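Local coordinates for surface glycoprotein (Trypanosoma brucei, PDB 5KLH) that is a transmembrane surface antigen of the insect-stage parasite, here as its bilobed ectodomain, and may act as a sensor, at residues Lys139-Leu142 and Gly143-Cys146; Ile210-Glu213 and Arg214-Gly218; Pro10-Asn13 and Phe14-Val18. All blocks are in the same frame, centred on the assembly; numbering follows the deposited sequence.

Interaction 1 of 3, residues Lys139-Leu142 and Gly143-Cys146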
ATOM      1  N   LYS A 139       6.203  -9.653  31.222  1.00 16.90           N
ATOM      2  CA  LYS A 139       5.633 -10.971  31.466  1.00 18.28           C
ATOM      3  C   LYS A 139       4.940 -11.508  30.215  1.00 21.32           C
ATOM      4  O   LYS A 139       4.807 -12.721  30.057  1.00 19.02           O
ATOM      5  CB  LYS A 139       4.661 -10.912  32.640  1.00 23.65           C
ATOM      6  CG  LYS A 139       5.369 -10.767  33.973  1.00 33.70           C
ATOM      7  CD  LYS A 139       4.422 -10.298  35.061  1.00 48.71           C
ATOM      8  CE  LYS A 139       4.893 -10.791  36.416  1.00 57.37           C
ATOM      9  NZ  LYS A 139       5.051 -12.274  36.411  1.00 59.30           N
ATOM     10  N   CYS A 140       4.498 -10.592  29.350  1.00 19.02           N
ATOM     11  CA  CYS A 140       3.914 -10.914  28.043  1.00 12.45           C
ATOM     12  C   CYS A 140       2.949 -12.107  28.096  1.00 18.93           C
ATOM     13  O   CYS A 140       3.175 -13.120  27.428  1.00 15.58           O
ATOM     14  CB  CYS A 140       5.034 -11.185  27.035  1.00 19.91           C
ATOM     15  SG  CYS A 140       4.522 -11.163  25.312  1.00 17.74           S
ATOM     16  N   ARG A 141       1.897 -11.979  28.905  1.00 18.46           N
ATOM     17  CA  ARG A 141       0.892 -13.034  29.077  1.00 18.23           C
ATOM     18  C   ARG A 141      -0.049 -13.070  27.892  1.00 15.19           C
ATOM     19  O   ARG A 141      -0.111 -12.111  27.128  1.00 17.17           O
ATOM     20  CB  ARG A 141       0.065 -12.823  30.351  1.00 23.73           C
ATOM     21  CG  ARG A 141       0.857 -12.649  31.642  1.00 33.77           C
ATOM     22  CD  ARG A 141      -0.106 -12.558  32.831  1.00 38.97           C
ATOM     23  NE  ARG A 141       0.496 -11.966  34.027  1.00 54.51           N
ATOM     24  CZ  ARG A 141       1.293 -12.619  34.871  1.00 53.52           C
ATOM     25  NH1 ARG A 141       1.607 -13.891  34.646  1.00 54.53           N
ATOM     26  NH2 ARG A 141       1.788 -11.999  35.935  1.00 60.12           N
ATOM     27  N   LEU A 142      -0.795 -14.162  27.767  1.00 14.57           N
ATOM     28  CA  LEU A 142      -1.782 -14.308  26.701  1.00 14.43           C
ATOM     29  C   LEU A 142      -2.652 -13.069  26.590  1.00 17.05           C
ATOM     30  O   LEU A 142      -3.212 -12.609  27.586  1.00 23.70           O
ATOM     31  CB  LEU A 142      -2.653 -15.541  26.952  1.00 16.36           C
ATOM     32  CG  LEU A 142      -3.705 -15.856  25.898  1.00 19.48           C
ATOM     33  CD1 LEU A 142      -3.045 -16.029  24.562  1.00 19.76           C
ATOM     34  CD2 LEU A 142      -4.479 -17.114  26.274  1.00 20.41           C
ATOM     35  N   GLY A 143      -2.736 -12.512  25.385  1.00 19.65           N
ATOM     36  CA  GLY A 143      -3.623 -11.393  25.131  1.00 24.88           C
ATOM     37  C   GLY A 143      -2.988 -10.026  25.315  1.00 24.90           C
ATOM     38  O   GLY A 143      -3.588  -9.011  24.941  1.00 25.93           O
ATOM     39  N   GLU A 144      -1.783  -9.986  25.881  1.00 18.62           N
ATOM     40  CA  GLU A 144      -1.112  -8.710  26.125  1.00 21.29           C
ATOM     41  C   GLU A 144      -0.421  -8.146  24.888  1.00 21.88           C
ATOM     42  O   GLU A 144       0.077  -8.886  24.040  1.00 19.64           O
ATOM     43  CB  GLU A 144      -0.078  -8.843  27.255  1.00 17.28           C
ATOM     44  CG  GLU A 144      -0.665  -9.145  28.612  1.00 22.23           C
ATOM     45  CD  GLU A 144       0.274  -8.767  29.737  1.00 24.70           C
ATOM     46  OE1 GLU A 144       1.205  -9.539  30.026  1.00 26.59           O
ATOM     47  OE2 GLU A 144       0.083  -7.687  30.330  1.00 38.66           O
ATOM     48  N   LYS A 145      -0.401  -6.820  24.796  1.00 23.64           N
ATOM     49  CA  LYS A 145       0.457  -6.130  23.841  1.00 19.01           C
ATOM     50  C   LYS A 145       1.794  -5.930  24.529  1.00 22.02           C
ATOM     51  O   LYS A 145       1.903  -5.102  25.435  1.00 24.55           O
ATOM     52  CB  LYS A 145      -0.137  -4.785  23.418  1.00 17.45           C
ATOM     53  CG  LYS A 145      -1.586  -4.864  22.962  1.00 24.30           C
ATOM     54  CD  LYS A 145      -1.702  -5.709  21.713  1.00 33.13           C
ATOM     55  CE  LYS A 145      -3.152  -5.898  21.273  1.00 40.61           C
ATOM     56  NZ  LYS A 145      -3.243  -6.769  20.052  1.00 35.08           N
ATOM     57  N   CYS A 146       2.802  -6.687  24.114  1.00 16.11           N
ATOM     58  CA  CYS A 146       4.029  -6.778  24.902  1.00 15.96           C
ATOM     59  C   CYS A 146       5.049  -5.703  24.579  1.00 18.70           C
ATOM     60  O   CYS A 146       5.850  -5.321  25.436  1.00 18.52           O
ATOM     61  CB  CYS A 146       4.650  -8.161  24.715  1.00 20.36           C
ATOM     62  SG  CYS A 146       3.455  -9.452  25.088  1.00 17.15           S
TER
HETATM   63  O   HOH W   1       1.114  -9.040  33.254  1.00 35.06           O
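The carboxylate of Glu-144 and the guanidinium of Arg-141 run alongside each other in the same direction, with planes only 17° apart. Over one face of the guanidinium, toward its rim, sits CG of Lys-139, 4.3 Å above the plane. The two groups do not pair directly. A water joins them, accepting a weak bond from Arg-141 NE and donating to Glu-144 OE1. Instead, Glu-144 CG is anti to its own carbonyl carbon, and the extended chain carries OE1 back to Arg-141 N. Arg-141 N donates to Glu-144 OE1 at 2.8 Å, nearly straight at 164°, using the anti lone pair of the oxygen. Ser-137 OG also binds this oxygen. Glu-144 N returns a bond to Arg-141 O at 3.0 Å, closing a type II beta turn. Gly-143 takes the third place of the turn, with a positive phi that suits glycine. A disulfide staples the base of the turn: Cys-140 SG and Cys-146 SG are 2.0 Å apart, with a chi3 of 87°. The loop lies between strand 132-135 and strand 145-164. Its buried disulfide packs on Phe-99 of strand 85-100 and His-119 of helix 116-128, while Leu-142 touches Cys-113 in a neighbouring loop.

Interaction 2 of 3, residues Ile210-Glu213 and Arg214-Gly218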
ATOM      1  N   ILE A 210      -3.043  -3.638  -9.463  1.00  9.90           N
ATOM      2  CA  ILE A 210      -3.794  -3.782  -8.218  1.00  8.28           C
ATOM      3  C   ILE A 210      -4.262  -5.233  -8.062  1.00  9.51           C
ATOM      4  O   ILE A 210      -4.129  -5.817  -6.986  1.00 12.25           O
ATOM      5  CB  ILE A 210      -4.976  -2.808  -8.172  1.00  8.35           C
ATOM      6  CG1 ILE A 210      -4.453  -1.379  -7.993  1.00 10.27           C
ATOM      7  CG2 ILE A 210      -5.949  -3.197  -7.066  1.00 10.90           C
ATOM      8  CD1 ILE A 210      -5.521  -0.300  -8.108  1.00 11.83           C
ATOM      9  N   ALA A 211      -4.766  -5.827  -9.145  1.00  9.94           N
ATOM     10  CA  ALA A 211      -5.152  -7.241  -9.114  1.00 11.27           C
ATOM     11  C   ALA A 211      -4.002  -8.161  -8.696  1.00 13.36           C
ATOM     12  O   ALA A 211      -4.196  -9.077  -7.890  1.00 12.17           O
ATOM     13  CB  ALA A 211      -5.703  -7.664 -10.461  1.00 12.78           C
ATOM     14  N   LEU A 212      -2.803  -7.921  -9.229  1.00 11.54           N
ATOM     15  CA  LEU A 212      -1.641  -8.708  -8.855  1.00 10.57           C
ATOM     16  C   LEU A 212      -1.292  -8.510  -7.381  1.00 14.74           C
ATOM     17  O   LEU A 212      -1.014  -9.485  -6.675  1.00 13.63           O
ATOM     18  CB  LEU A 212      -0.450  -8.352  -9.753  1.00  7.99           C
ATOM     19  CG  LEU A 212       0.785  -9.236  -9.652  1.00 13.75           C
ATOM     20  CD1 LEU A 212       0.426 -10.672 -10.057  1.00 14.38           C
ATOM     21  CD2 LEU A 212       1.898  -8.689 -10.532  1.00 12.64           C
ATOM     22  N   GLU A 213      -1.328  -7.259  -6.915  1.00  9.48           N
ATOM     23  CA  GLU A 213      -1.057  -6.954  -5.516  1.00 11.25           C
ATOM     24  C   GLU A 213      -2.006  -7.734  -4.630  1.00 11.24           C
ATOM     25  O   GLU A 213      -1.606  -8.302  -3.618  1.00 12.44           O
ATOM     26  CB  GLU A 213      -1.217  -5.449  -5.232  1.00 12.18           C
ATOM     27  CG  GLU A 213      -0.064  -4.598  -5.716  1.00 14.28           C
ATOM     28  CD  GLU A 213       1.207  -4.802  -4.903  1.00 15.88           C
ATOM     29  OE1 GLU A 213       1.177  -4.646  -3.665  1.00 11.95           O
ATOM     30  OE2 GLU A 213       2.259  -5.123  -5.499  1.00 20.04           O
ATOM     31  N   ARG A 214      -3.271  -7.749  -5.025  1.00 12.65           N
ATOM     32  CA  ARG A 214      -4.298  -8.424  -4.239  1.00 12.96           C
ATOM     33  C   ARG A 214      -4.105  -9.927  -4.228  1.00 14.74           C
ATOM     34  O   ARG A 214      -4.046 -10.549  -3.163  1.00 14.25           O
ATOM     35  CB  ARG A 214      -5.694  -8.107  -4.773  1.00 14.62           C
ATOM     36  CG  ARG A 214      -6.802  -8.758  -3.954  1.00 20.35           C
ATOM     37  CD  ARG A 214      -8.170  -8.483  -4.538  1.00 19.36           C
ATOM     38  NE  ARG A 214      -8.280  -9.017  -5.893  1.00 18.72           N
ATOM     39  CZ  ARG A 214      -8.476  -8.283  -6.979  1.00 16.89           C
ATOM     40  NH1 ARG A 214      -8.546  -8.878  -8.163  1.00 20.04           N
ATOM     41  NH2 ARG A 214      -8.609  -6.961  -6.892  1.00 20.07           N
ATOM     42  N   GLU A 215      -4.007 -10.504  -5.421  1.00 12.84           N
ATOM     43  CA  GLU A 215      -4.055 -11.960  -5.559  1.00 15.65           C
ATOM     44  C   GLU A 215      -2.749 -12.637  -5.155  1.00 16.53           C
ATOM     45  O   GLU A 215      -2.721 -13.851  -4.940  1.00 19.35           O
ATOM     46  CB  GLU A 215      -4.421 -12.342  -6.990  1.00 17.29           C
ATOM     47  CG  GLU A 215      -5.792 -11.894  -7.423  1.00 14.38           C
ATOM     48  CD  GLU A 215      -6.899 -12.530  -6.598  1.00 25.60           C
ATOM     49  OE1 GLU A 215      -6.902 -13.770  -6.444  1.00 21.22           O
ATOM     50  OE2 GLU A 215      -7.770 -11.788  -6.099  1.00 29.60           O
ATOM     51  N   THR A 216      -1.681 -11.860  -5.039  1.00 14.15           N
ATOM     52  CA  THR A 216      -0.416 -12.379  -4.536  1.00 14.73           C
ATOM     53  C   THR A 216      -0.074 -11.862  -3.146  1.00 17.71           C
ATOM     54  O   THR A 216       1.048 -12.050  -2.677  1.00 19.50           O
ATOM     55  CB  THR A 216       0.754 -12.025  -5.459  1.00 17.54           C
ATOM     56  OG1 THR A 216       1.010 -10.615  -5.388  1.00 14.26           O
ATOM     57  CG2 THR A 216       0.443 -12.436  -6.902  1.00 19.43           C
ATOM     58  N   MET A 217      -1.031 -11.195  -2.507  1.00 16.23           N
ATOM     59  CA  MET A 217      -0.803 -10.588  -1.196  1.00 14.27           C
ATOM     60  C   MET A 217       0.499  -9.788  -1.097  1.00 15.20           C
ATOM     61  O   MET A 217       1.260  -9.934  -0.135  1.00 17.78           O
ATOM     62  CB  MET A 217      -0.834 -11.670  -0.106  1.00 19.42           C
ATOM     63  CG  MET A 217      -2.160 -12.366  -0.028  1.00 21.81           C
ATOM     64  SD  MET A 217      -2.299 -13.452   1.400  1.00 41.63           S
ATOM     65  CE  MET A 217      -1.275 -14.823   0.870  1.00 34.82           C
ATOM     66  N   GLY A 218       0.742  -8.934  -2.089  1.00 14.42           N
ATOM     67  CA  GLY A 218       1.861  -8.012  -2.045  1.00 17.94           C
ATOM     68  C   GLY A 218       3.179  -8.590  -2.515  1.00 16.92           C
ATOM     69  O   GLY A 218       4.163  -7.861  -2.656  1.00 21.06           O
TER
HETATM   70  O   HOH W   2       3.972  -5.076  -2.864  1.00 36.56           O
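Arg-214 N bonds to Ile-210 O and Glu-215 N to Ala-211 O, both at 2.9 Å, so the last helical turn runs regularly until Thr-216 leaves helical geometry. Leu-212 O is gripped twice by Thr-216. The amide N donates from one face of the carbonyl plane. The hydroxyl OG1 donates from the opposite face at 2.7 Å, 35° out of that plane. With chi1 at 70°, OG1 sits between the backbone N and the carbonyl carbon and is turned back over the helix end, and it is also hydrogen-bonded to Gly-220 N. The same torsion sets CG2 against Leu-212 CD1, 3.6 Å away, where the two side chains meet at a slant. On another side of the helix, Arg-214 bends at chi3 and lays one face of its guanidinium over Ala-211, with NH1 3.9 Å from Ala-211 CB. Glu-215 OE2 lies at the edge of this group, only 5° out of its plane. It takes Arg-214 NE in a straight salt bridge of 2.8 Å. Tyr-176 OH binds Arg-214 NH2 and Asn-13 OD1 accepts from NH1, so all three nitrogens are held. Glu-213 folds at chi2, and its OE1 accepts from Tyr-181 N. A water lies within bonding distance of both Glu-213 OE1 and Gly-218 O. Ala-211 and Leu-212 face helix 12-20. Beyond Thr-216 the chain closes in a Schellman motif: Gly-218 N reaches Glu-213 O, Met-217 N reaches Arg-214 O, and Met-217 is the C-prime residue with positive phi, the classic way to end an alpha helix.

Interaction 3 of 3, residues Pro10-Asn13 and Phe14-Val18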
ATOM      1  N   PRO A  10      -5.427 -20.637  -8.188  1.00 26.96           N
ATOM      2  CA  PRO A  10      -5.053 -19.397  -7.490  1.00 25.18           C
ATOM      3  C   PRO A  10      -4.873 -18.188  -8.416  1.00 29.58           C
ATOM      4  O   PRO A  10      -4.922 -17.052  -7.938  1.00 22.50           O
ATOM      5  CB  PRO A  10      -3.718 -19.756  -6.820  1.00 27.71           C
ATOM      6  CG  PRO A  10      -3.206 -20.961  -7.570  1.00 28.87           C
ATOM      7  CD  PRO A  10      -4.445 -21.714  -7.972  1.00 30.17           C
ATOM      8  N   ARG A  11      -4.656 -18.430  -9.708  1.00 26.46           N
ATOM      9  CA  ARG A  11      -4.375 -17.351 -10.653  1.00 19.17           C
ATOM     10  C   ARG A  11      -5.609 -16.950 -11.457  1.00 18.02           C
ATOM     11  O   ARG A  11      -5.572 -16.003 -12.239  1.00 17.05           O
ATOM     12  CB  ARG A  11      -3.236 -17.763 -11.600  1.00 17.44           C
ATOM     13  CG  ARG A  11      -1.935 -18.063 -10.881  1.00 19.16           C
ATOM     14  CD  ARG A  11      -0.785 -18.265 -11.862  1.00 24.18           C
ATOM     15  NE  ARG A  11      -1.102 -19.277 -12.866  1.00 23.86           N
ATOM     16  CZ  ARG A  11      -0.215 -19.798 -13.710  1.00 25.39           C
ATOM     17  NH1 ARG A  11       1.050 -19.407 -13.668  1.00 31.93           N
ATOM     18  NH2 ARG A  11      -0.596 -20.717 -14.589  1.00 24.24           N
ATOM     19  N   ASP A  12      -6.711 -17.659 -11.258  1.00 23.95           N
ATOM     20  CA  ASP A  12      -7.906 -17.433 -12.066  1.00 18.94           C
ATOM     21  C   ASP A  12      -8.497 -16.030 -11.888  1.00 19.99           C
ATOM     22  O   ASP A  12      -8.838 -15.364 -12.875  1.00 19.47           O
ATOM     23  CB  ASP A  12      -8.955 -18.502 -11.743  1.00 26.59           C
ATOM     24  CG  ASP A  12     -10.232 -18.338 -12.550  1.00 38.60           C
ATOM     25  OD1 ASP A  12     -10.281 -18.818 -13.701  1.00 39.65           O
ATOM     26  OD2 ASP A  12     -11.192 -17.741 -12.019  1.00 39.14           O
ATOM     27  N   ASN A  13      -8.628 -15.588 -10.639  1.00 21.83           N
ATOM     28  CA  ASN A  13      -9.127 -14.239 -10.356  1.00 18.26           C
ATOM     29  C   ASN A  13      -8.261 -13.184 -11.042  1.00 16.09           C
ATOM     30  O   ASN A  13      -8.775 -12.236 -11.643  1.00 16.97           O
ATOM     31  CB  ASN A  13      -9.186 -13.994  -8.838  1.00 20.24           C
ATOM     32  CG  ASN A  13      -9.665 -12.594  -8.483  1.00 20.10           C
ATOM     33  OD1 ASN A  13      -8.953 -11.613  -8.700  1.00 26.87           O
ATOM     34  ND2 ASN A  13     -10.865 -12.496  -7.909  1.00 20.98           N
ATOM     35  N   PHE A  14      -6.946 -13.346 -10.946  1.00 16.49           N
ATOM     36  CA  PHE A  14      -6.046 -12.416 -11.612  1.00 15.16           C
ATOM     37  C   PHE A  14      -6.234 -12.416 -13.129  1.00 17.50           C
ATOM     38  O   PHE A  14      -6.321 -11.350 -13.738  1.00 13.29           O
ATOM     39  CB  PHE A  14      -4.597 -12.727 -11.267  1.00 14.15           C
ATOM     40  CG  PHE A  14      -3.626 -11.834 -11.959  1.00 14.19           C
ATOM     41  CD1 PHE A  14      -3.584 -10.478 -11.665  1.00 15.41           C
ATOM     42  CD2 PHE A  14      -2.768 -12.333 -12.922  1.00 14.06           C
ATOM     43  CE1 PHE A  14      -2.697  -9.643 -12.309  1.00 13.27           C
ATOM     44  CE2 PHE A  14      -1.881 -11.502 -13.569  1.00 15.24           C
ATOM     45  CZ  PHE A  14      -1.847 -10.151 -13.263  1.00 11.95           C
ATOM     46  N   LYS A  15      -6.298 -13.604 -13.739  1.00 18.35           N
ATOM     47  CA  LYS A  15      -6.504 -13.703 -15.187  1.00 17.53           C
ATOM     48  C   LYS A  15      -7.799 -13.038 -15.627  1.00 16.81           C
ATOM     49  O   LYS A  15      -7.853 -12.389 -16.673  1.00 16.09           O
ATOM     50  CB  LYS A  15      -6.489 -15.177 -15.638  1.00 17.71           C
ATOM     51  CG  LYS A  15      -5.113 -15.801 -15.586  1.00 18.10           C
ATOM     52  CD  LYS A  15      -5.138 -17.339 -15.754  1.00 21.85           C
ATOM     53  CE  LYS A  15      -5.763 -17.766 -17.069  1.00 27.19           C
ATOM     54  NZ  LYS A  15      -5.732 -19.250 -17.220  1.00 26.14           N
ATOM     55  N   LYS A  16      -8.848 -13.178 -14.823  1.00 14.27           N
ATOM     56  CA  LYS A  16     -10.109 -12.581 -15.189  1.00 14.99           C
ATOM     57  C   LYS A  16     -10.003 -11.058 -15.165  1.00 12.51           C
ATOM     58  O   LYS A  16     -10.566 -10.393 -16.020  1.00 16.76           O
ATOM     59  CB  LYS A  16     -11.220 -13.098 -14.270  1.00 21.59           C
ATOM     60  CG  LYS A  16     -11.596 -14.543 -14.612  1.00 22.15           C
ATOM     61  CD  LYS A  16     -12.554 -15.164 -13.604  1.00 40.98           C
ATOM     62  CE  LYS A  16     -13.137 -16.470 -14.146  1.00 43.74           C
ATOM     63  NZ  LYS A  16     -13.866 -17.236 -13.096  1.00 54.21           N
ATOM     64  N   ALA A  17      -9.257 -10.527 -14.201  1.00 16.90           N
ATOM     65  CA  ALA A  17      -9.040  -9.085 -14.107  1.00 15.68           C
ATOM     66  C   ALA A  17      -8.263  -8.570 -15.318  1.00 12.86           C
ATOM     67  O   ALA A  17      -8.573  -7.508 -15.866  1.00 16.43           O
ATOM     68  CB  ALA A  17      -8.301  -8.735 -12.811  1.00 14.38           C
ATOM     69  N   VAL A  18      -7.265  -9.333 -15.740  1.00 13.55           N
ATOM     70  CA  VAL A  18      -6.456  -8.956 -16.890  1.00 12.32           C
ATOM     71  C   VAL A  18      -7.326  -8.908 -18.147  1.00 14.22           C
ATOM     72  O   VAL A  18      -7.248  -7.971 -18.935  1.00 17.57           O
ATOM     73  CB  VAL A  18      -5.291  -9.940 -17.069  1.00 15.77           C
ATOM     74  CG1 VAL A  18      -4.575  -9.700 -18.389  1.00 19.14           C
ATOM     75  CG2 VAL A  18      -4.317  -9.794 -15.912  1.00 16.35           C
TER
HETATM   76  O   HOH W   3      -5.933 -14.883  -8.866  1.00 21.36           O
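Asp-12 and Lys-16 meet across the first turn of alpha helix 12-20, an i to i+4 salt bridge on the outer side of the helix. The residues most enclosed by this local contact are Asp-12, Asn-13 and Phe-14. Lys-16 runs extended beyond CG and comes down aslant to the edge of the Asp-12 carboxylate, its NZ almost in the carboxylate plane. This NZ binds Asp-12 OD2 at 2.9 Å, on the syn lone pair. The aliphatic part of the lysine shares in the contact, with CE 3.2 Å from the same OD2. Asp-12 holds CG opposite its own N (chi1 -180°), which sends the carboxylate out beside the lysine chain. Its negative charge near the helix N-terminus would probably interact favourably with the helix dipole. The same two residues are also tied by their backbones, Lys-16 N to Asp-12 O. Asn-13 makes its main polar bond elsewhere, through OD1 to Arg-214 of helix 208-215. Its backbone O takes Ala-17 N at 3.1 Å, the next bond of the helix. Phe-14 is the buried member. Its ring packs against Ala-211, Leu-212 and Glu-215 of helix 208-215, and also touches Leu-50. One face of the ring carries CG2 of Val-18, 3.6 Å above the plane and nearer its edge than its centre. Arg-11 joins through its backbone, its O accepting from Lys-15 N at 2.9 Å, while CG of Lys-15 rests beside that oxygen. A water serves the amide of Phe-14 at the start of the helix: it accepts from Phe-14 N at 2.8 Å and donates to Pro-10 O at 2.6 Å.

Along the chain the order is interaction 3, interaction 1, interaction 2. Interactions 2 and 3 are neighbours in space, with centres about 10 Å apart. They lie on helices 208-215 and 12-20, which pack together through Ala-211 and Ala-17 and through the ring of Phe-14. The N-terminal and C-terminal parts of the modelled chain thus meet in one region. Interaction 1 stands apart, its centre about 33 Å from interaction 2 and 41 Å from interaction 3. It lies at the start of long strand 145-164, near helix 116-128. This wide separation is consistent with the bilobed shape of the ectodomain, the helix pair and the disulfide-closed turn probably belonging to different lobes.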